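Local coordinates for protein HepC.19480.a.B1 (Helicobacter pylori, PDB 6MTZ) that is of unknown function but probably acts as a phosphoesterase of the DHH/DHHA1 family, at residues D195-Y207 / Y217-L229. Numbering follows the deposited sequence.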
# COMPACT_ATOMS: atom_id res chain seq x y z
N ASP A 195 0.21 6.57 -4.53
CA ASP A 195 0.11 7.87 -5.18
C ASP A 195 -0.99 8.71 -4.56
O ASP A 195 -0.83 9.92 -4.35
CB ASP A 195 -0.16 7.68 -6.67
CG ASP A 195 1.03 7.11 -7.42
OD1 ASP A 195 2.11 6.94 -6.82
OD2 ASP A 195 0.88 6.83 -8.63
N TYR A 196 -2.14 8.09 -4.29
CA TYR A 196 -3.27 8.77 -3.68
C TYR A 196 -2.91 9.35 -2.31
O TYR A 196 -3.11 10.55 -2.06
CB TYR A 196 -4.42 7.77 -3.58
CG TYR A 196 -5.67 8.17 -2.86
CD1 TYR A 196 -6.33 9.37 -3.13
CD2 TYR A 196 -6.25 7.29 -1.97
CE1 TYR A 196 -7.52 9.68 -2.46
CE2 TYR A 196 -7.41 7.58 -1.32
CZ TYR A 196 -8.05 8.77 -1.55
OH TYR A 196 -9.22 8.99 -0.86
N LYS A 197 -2.40 8.51 -1.40
CA LYS A 197 -2.02 8.99 -0.08
C LYS A 197 -0.96 10.07 -0.19
O LYS A 197 -1.04 11.10 0.48
CB LYS A 197 -1.51 7.85 0.81
CG LYS A 197 -2.55 6.78 1.15
CD LYS A 197 -1.97 5.67 2.00
CE LYS A 197 -2.96 4.58 2.36
NZ LYS A 197 -4.13 5.06 3.11
N LEU A 198 0.03 9.87 -1.07
CA LEU A 198 1.11 10.85 -1.17
C LEU A 198 0.62 12.16 -1.76
O LEU A 198 1.08 13.23 -1.37
CB LEU A 198 2.27 10.30 -2.01
CG LEU A 198 3.03 9.15 -1.35
CD1 LEU A 198 4.32 8.93 -2.10
CD2 LEU A 198 3.28 9.43 0.11
N LYS A 199 -0.32 12.09 -2.71
CA LYS A 199 -0.94 13.31 -3.20
C LYS A 199 -1.63 14.05 -2.06
O LYS A 199 -1.44 15.26 -1.88
CB LYS A 199 -1.94 13.01 -4.32
N LEU A 200 -2.44 13.34 -1.27
CA LEU A 200 -3.15 13.97 -0.16
C LEU A 200 -2.19 14.59 0.84
O LEU A 200 -2.44 15.69 1.36
CB LEU A 200 -4.05 12.94 0.55
CG LEU A 200 -5.21 12.35 -0.27
CD1 LEU A 200 -5.82 11.17 0.44
CD2 LEU A 200 -6.27 13.42 -0.51
N LEU A 201 -1.11 13.89 1.17
CA LEU A 201 -0.18 14.41 2.16
C LEU A 201 0.54 15.64 1.63
O LEU A 201 0.64 16.66 2.32
CB LEU A 201 0.82 13.32 2.58
CG LEU A 201 1.84 13.77 3.61
CD1 LEU A 201 1.10 14.20 4.86
CD2 LEU A 201 2.84 12.64 3.91
N GLU A 202 1.02 15.57 0.38
CA GLU A 202 1.68 16.74 -0.21
C GLU A 202 0.78 17.98 -0.22
O GLU A 202 1.27 19.10 -0.08
CB GLU A 202 2.18 16.44 -1.63
CG GLU A 202 2.91 17.65 -2.26
CD GLU A 202 3.68 17.34 -3.53
OE1 GLU A 202 3.93 16.14 -3.84
OE2 GLU A 202 4.04 18.31 -4.23
N GLU A 203 -0.54 17.80 -0.38
CA GLU A 203 -1.43 18.98 -0.41
C GLU A 203 -1.40 19.75 0.90
O GLU A 203 -1.76 20.93 0.93
CB GLU A 203 -2.88 18.58 -0.75
CG GLU A 203 -3.24 18.74 -2.24
CD GLU A 203 -4.39 17.83 -2.70
OE1 GLU A 203 -4.74 17.85 -3.90
OE2 GLU A 203 -4.94 17.07 -1.87
N VAL A 204 -0.97 19.12 2.00
CA VAL A 204 -0.83 19.86 3.26
C VAL A 204 0.09 21.07 3.10
O VAL A 204 -0.01 22.02 3.89
CB VAL A 204 -0.33 18.89 4.36
CG1 VAL A 204 0.05 19.60 5.61
CG2 VAL A 204 -1.39 17.88 4.66
N LYS A 205 0.97 21.06 2.10
CA LYS A 205 1.85 22.22 1.88
C LYS A 205 1.05 23.49 1.61
O LYS A 205 1.55 24.59 1.85
CB LYS A 205 2.80 21.94 0.72
CG LYS A 205 2.18 22.05 -0.67
CD LYS A 205 3.08 21.40 -1.73
CE LYS A 205 2.42 21.43 -3.10
NZ LYS A 205 3.26 20.80 -4.16
N ASN A 206 -0.18 23.37 1.14
CA ASN A 206 -1.01 24.55 0.92
C ASN A 206 -1.76 24.98 2.17
O ASN A 206 -2.52 25.95 2.11
CB ASN A 206 -1.98 24.29 -0.23
CG ASN A 206 -1.25 24.08 -1.53
OD1 ASN A 206 -0.27 24.78 -1.80
ND2 ASN A 206 -1.66 23.10 -2.30
N TYR A 207 -1.55 24.31 3.29
CA TYR A 207 -2.20 24.62 4.56
C TYR A 207 -1.23 25.02 5.66
O TYR A 207 -1.62 25.76 6.56
CB TYR A 207 -3.03 23.41 5.02
CG TYR A 207 -4.21 23.15 4.10
CD1 TYR A 207 -4.05 22.41 2.94
CD2 TYR A 207 -5.46 23.72 4.37
CE1 TYR A 207 -5.11 22.20 2.08
CE2 TYR A 207 -6.52 23.53 3.52
CZ TYR A 207 -6.34 22.77 2.37
OH TYR A 207 -7.39 22.57 1.51
N TYR A 217 -7.36 22.36 7.12
CA TYR A 217 -7.10 21.13 6.41
C TYR A 217 -8.13 20.07 6.78
O TYR A 217 -8.64 19.36 5.91
CB TYR A 217 -5.67 20.64 6.69
CG TYR A 217 -5.30 19.37 5.93
CD1 TYR A 217 -5.18 19.39 4.54
CD2 TYR A 217 -5.06 18.18 6.59
CE1 TYR A 217 -4.84 18.24 3.84
CE2 TYR A 217 -4.71 17.03 5.91
CZ TYR A 217 -4.60 17.07 4.52
OH TYR A 217 -4.25 15.94 3.81
N ASP A 218 -8.48 19.98 8.06
CA ASP A 218 -9.43 18.96 8.50
C ASP A 218 -10.76 19.06 7.74
O ASP A 218 -11.32 18.04 7.32
CB ASP A 218 -9.66 19.09 10.01
CG ASP A 218 -10.38 17.88 10.61
OD1 ASP A 218 -10.16 16.75 10.12
OD2 ASP A 218 -11.16 18.08 11.56
N ASN A 219 -11.26 20.28 7.54
CA ASN A 219 -12.57 20.48 6.93
C ASN A 219 -12.54 20.43 5.41
O ASN A 219 -13.61 20.36 4.79
CB ASN A 219 -13.17 21.81 7.39
CG ASN A 219 -13.66 21.77 8.81
OD1 ASN A 219 -14.01 20.70 9.32
ND2 ASN A 219 -13.68 22.92 9.47
N ASP A 220 -11.35 20.48 4.79
CA ASP A 220 -11.20 20.44 3.34
C ASP A 220 -10.91 19.05 2.82
O ASP A 220 -11.03 18.82 1.61
CB ASP A 220 -10.05 21.35 2.86
CG ASP A 220 -10.45 22.82 2.75
OD1 ASP A 220 -11.59 23.18 3.11
OD2 ASP A 220 -9.59 23.62 2.31
N LEU A 221 -10.51 18.13 3.69
CA LEU A 221 -9.92 16.87 3.25
C LEU A 221 -10.89 16.01 2.45
O LEU A 221 -10.51 15.42 1.43
CB LEU A 221 -9.41 16.09 4.46
CG LEU A 221 -8.85 14.70 4.16
CD1 LEU A 221 -7.75 14.75 3.11
CD2 LEU A 221 -8.31 14.11 5.44
N PHE A 222 -12.15 15.92 2.89
CA PHE A 222 -13.11 15.01 2.26
C PHE A 222 -13.29 15.35 0.78
O PHE A 222 -13.19 14.48 -0.09
CB PHE A 222 -14.46 15.06 3.00
CG PHE A 222 -15.50 14.08 2.46
CD1 PHE A 222 -15.40 12.71 2.72
CD2 PHE A 222 -16.60 14.53 1.73
CE1 PHE A 222 -16.36 11.81 2.26
CE2 PHE A 222 -17.58 13.63 1.25
CZ PHE A 222 -17.45 12.28 1.51
N ARG A 223 -13.50 16.64 0.49
CA ARG A 223 -13.65 17.07 -0.90
C ARG A 223 -12.36 16.81 -1.67
O ARG A 223 -12.40 16.37 -2.82
CB ARG A 223 -14.04 18.56 -0.94
CG ARG A 223 -14.31 19.10 -2.35
CD ARG A 223 -14.86 20.54 -2.37
NE ARG A 223 -15.07 20.96 -3.75
CZ ARG A 223 -16.22 20.81 -4.41
NH1 ARG A 223 -17.27 20.30 -3.81
NH2 ARG A 223 -16.30 21.19 -5.68
N LEU A 224 -11.21 17.05 -1.04
CA LEU A 224 -9.93 16.77 -1.68
C LEU A 224 -9.79 15.30 -2.04
O LEU A 224 -9.29 14.96 -3.12
CB LEU A 224 -8.76 17.19 -0.78
CG LEU A 224 -8.54 18.68 -0.55
CD1 LEU A 224 -7.32 18.90 0.37
CD2 LEU A 224 -8.37 19.42 -1.89
N LYS A 225 -10.22 14.40 -1.14
CA LYS A 225 -10.13 12.97 -1.42
C LYS A 225 -10.98 12.60 -2.63
O LYS A 225 -10.55 11.80 -3.48
CB LYS A 225 -10.56 12.16 -0.20
CG LYS A 225 -9.69 12.35 1.04
CD LYS A 225 -10.30 11.57 2.24
CE LYS A 225 -10.31 10.07 1.96
NZ LYS A 225 -10.72 9.26 3.18
N LYS A 226 -12.20 13.12 -2.70
CA LYS A 226 -13.07 12.85 -3.84
C LYS A 226 -12.41 13.27 -5.14
O LYS A 226 -12.52 12.58 -6.16
CB LYS A 226 -14.42 13.57 -3.68
CG LYS A 226 -15.38 12.92 -2.72
CD LYS A 226 -16.77 13.57 -2.90
CE LYS A 226 -17.85 12.81 -2.18
NZ LYS A 226 -19.19 13.43 -2.33
N ILE A 227 -11.70 14.41 -5.12
CA ILE A 227 -11.05 14.89 -6.33
C ILE A 227 -9.82 14.06 -6.64
O ILE A 227 -9.57 13.71 -7.80
CB ILE A 227 -10.72 16.39 -6.19
CG1 ILE A 227 -12.00 17.21 -6.25
CG2 ILE A 227 -9.79 16.84 -7.29
CD1 ILE A 227 -11.81 18.60 -5.84
N ALA A 228 -9.04 13.72 -5.62
CA ALA A 228 -7.84 12.92 -5.89
C ALA A 228 -8.21 11.55 -6.44
O ALA A 228 -7.42 10.94 -7.17
CB ALA A 228 -7.01 12.77 -4.61
N LEU A 229 -9.41 11.06 -6.13
CA LEU A 229 -9.83 9.76 -6.65
C LEU A 229 -10.37 9.84 -8.07
O LEU A 229 -10.81 8.82 -8.60
CB LEU A 229 -10.88 9.14 -5.74
CG LEU A 229 -10.40 8.61 -4.39
CD1 LEU A 229 -11.60 8.37 -3.52
CD2 LEU A 229 -9.60 7.32 -4.58
O HOH W 1 -7.13 16.68 -4.45
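Y217 reaches across to helix 190-203 and gives its hydroxyl proton to a backbone carbonyl, OH to L200 O at 3.1 Å, coming from above the carbonyl plane. That oxygen lacks the usual bond from four residues on, because V204 N turns to L201 O instead; apart from the tyrosine it receives a weak bond from E203 N. With CG anti to the backbone N (chi1 -178°), the Y217 ring lies with one face against V204, whose CG2 is 3.6 Å from the centroid. The edge of Y217 in turn meets the face of Y207, a T-shaped pair with planes 66° apart. Y207 OH donates to D220 OD2 at 2.6 Å, on the anti lone pair, with ring and carboxylate steeply turned against each other. A water bridges the two helices, donating to E203 OE1 (2.7 Å) and to L224 O (3.1 Å), a carbonyl that also takes A228 N.

One turn before V204, L200 is a knob in the hole made by L221, L224, K225 and A228. Y196 lies between L200 CD1 and L229 CD2 on opposite faces, with A228 CB at its edge; its hydroxyl bonds to E183, which also forms a salt bridge with K225 NZ. Segments 195-203 and 217-228 of successive helices run at 139° to each other, an antiparallel alpha-alpha hairpin, here in the helical region between the protein's two sheets.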